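Local atomic coordinates of enoyl-CoA hydratase/isomerase (Mycobacterium avium, PDB entry 3P5M), a protein that probably catalyses hydration or isomerisation of enoyl-coenzyme A thioesters as a member of the crotonase family. Residues P94-V99 with C114-A119. Residues are numbered along the deposited sequence; the frame is centred on the assembly and turned at random.
Sequences PVIAGV and CDLVVA
Asp115 turns CG anti to its carbonyl carbon (chi1 -53°), which carries the carboxylate back beside its own backbone N and against the start of strand 95-99, where OD2 accepts Val95 N at 2.9 Å through its anti lone pair. Cys114 likewise sets SG anti to the carbonyl carbon (chi1 -59°), which places the sulfur on the face that bears Ala97 and Val117, 3.7 Å from both Val95 CG1 and Ala97 CB, an apolar contact with each. Val95 O receives two weak bonds, from the backbone N atoms of Asp115 and Leu116, as the chain leaves helix 106-113 and enters the sheet. From there the strands run parallel in regular register: Ala97 N reaches Leu116 O, Val118 N reaches Ala97 O at 2.8 Å in an almost straight bond (172° at the hydrogen), and Val99 N continues the ladder to Val118 O, with a further backbone bond between Val99 and Ala120. On the face of Ala97 and Val117, the Val99 side chain passes across that of Val117, with Val99 CG2 3.7 Å from Val117 CG1. On the other, Ile96 CG1 lies 4.0 Å from Leu116 CB, the two side chains side by side, and Ile96 CG2 meets Val118 CG2 at 4.1 Å; Val194 of helix 183-195 packs on Ile96 and Leu116. The two adjacent parallel strands are joined by a crossover connection through strand 102-104 and helix 106-113, within the parallel part of the crotonase-fold sheet, while Met158 and Arg155 of a second subunit pack on Asp115 and Leu116. Since OD2 also forms a salt bridge with Lys206 of helix 199-213, the carboxylate joins a strand start to a helix, and the lysine's charge probably helps to keep it ionised in this buried position.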
# COMPACT_ATOMS: atom_id res chain seq x y z
N PRO B 94 -19.03 -12.92 21.76
CA PRO B 94 -18.15 -12.85 20.60
C PRO B 94 -17.89 -14.22 19.95
O PRO B 94 -17.73 -15.22 20.66
CB PRO B 94 -16.85 -12.25 21.16
CG PRO B 94 -16.95 -12.49 22.66
CD PRO B 94 -18.38 -12.41 22.99
N VAL B 95 -17.91 -14.24 18.62
CA VAL B 95 -17.72 -15.48 17.84
C VAL B 95 -16.51 -15.19 16.94
O VAL B 95 -16.53 -14.19 16.19
CB VAL B 95 -18.96 -15.79 16.94
CG1 VAL B 95 -18.78 -17.08 16.16
CG2 VAL B 95 -20.24 -15.91 17.80
N ILE B 96 -15.48 -16.03 17.06
CA ILE B 96 -14.27 -15.88 16.27
C ILE B 96 -14.11 -17.01 15.27
O ILE B 96 -14.15 -18.18 15.64
CB ILE B 96 -13.02 -15.75 17.19
CG1 ILE B 96 -13.12 -14.48 18.00
CG2 ILE B 96 -11.70 -15.76 16.40
CD1 ILE B 96 -12.95 -14.74 19.40
N ALA B 97 -13.94 -16.64 14.00
CA ALA B 97 -13.57 -17.61 12.97
C ALA B 97 -12.03 -17.68 12.84
O ALA B 97 -11.39 -16.68 12.56
CB ALA B 97 -14.25 -17.25 11.63
N GLY B 98 -11.44 -18.85 13.06
CA GLY B 98 -10.04 -19.03 12.71
C GLY B 98 -10.09 -19.71 11.36
O GLY B 98 -10.50 -20.85 11.26
N VAL B 99 -9.71 -19.00 10.32
CA VAL B 99 -9.86 -19.51 8.96
C VAL B 99 -8.49 -19.89 8.36
O VAL B 99 -7.62 -19.03 8.12
CB VAL B 99 -10.52 -18.48 8.03
CG1 VAL B 99 -10.65 -19.04 6.60
CG2 VAL B 99 -11.90 -18.09 8.55
N CYS B 114 -19.05 -13.93 11.53
CA CYS B 114 -18.42 -13.86 12.85
C CYS B 114 -17.97 -12.44 13.20
O CYS B 114 -17.76 -11.61 12.32
CB CYS B 114 -17.25 -14.84 12.94
SG CYS B 114 -17.76 -16.53 12.66
N ASP B 115 -17.83 -12.17 14.48
CA ASP B 115 -17.35 -10.86 14.94
C ASP B 115 -15.90 -10.53 14.61
O ASP B 115 -15.59 -9.41 14.32
CB ASP B 115 -17.59 -10.74 16.43
CG ASP B 115 -19.02 -11.03 16.75
OD1 ASP B 115 -19.85 -10.23 16.29
OD2 ASP B 115 -19.30 -12.05 17.40
N LEU B 116 -15.03 -11.52 14.66
CA LEU B 116 -13.63 -11.35 14.32
C LEU B 116 -13.27 -12.55 13.49
O LEU B 116 -13.82 -13.62 13.72
CB LEU B 116 -12.77 -11.31 15.59
CG LEU B 116 -13.11 -10.24 16.63
CD1 LEU B 116 -12.33 -10.49 17.90
CD2 LEU B 116 -12.82 -8.80 16.08
N VAL B 117 -12.40 -12.37 12.50
CA VAL B 117 -11.90 -13.49 11.68
C VAL B 117 -10.38 -13.41 11.72
O VAL B 117 -9.82 -12.34 11.47
CB VAL B 117 -12.37 -13.38 10.20
CG1 VAL B 117 -11.68 -14.45 9.31
CG2 VAL B 117 -13.93 -13.49 10.13
N VAL B 118 -9.74 -14.52 12.07
CA VAL B 118 -8.28 -14.62 12.10
C VAL B 118 -7.88 -15.57 10.97
O VAL B 118 -8.16 -16.78 11.01
CB VAL B 118 -7.75 -15.13 13.49
CG1 VAL B 118 -6.22 -15.15 13.49
CG2 VAL B 118 -8.26 -14.25 14.68
N ALA B 119 -7.27 -15.00 9.95
CA ALA B 119 -7.03 -15.73 8.71
C ALA B 119 -5.57 -16.15 8.62
O ALA B 119 -4.67 -15.33 8.85
CB ALA B 119 -7.44 -14.85 7.49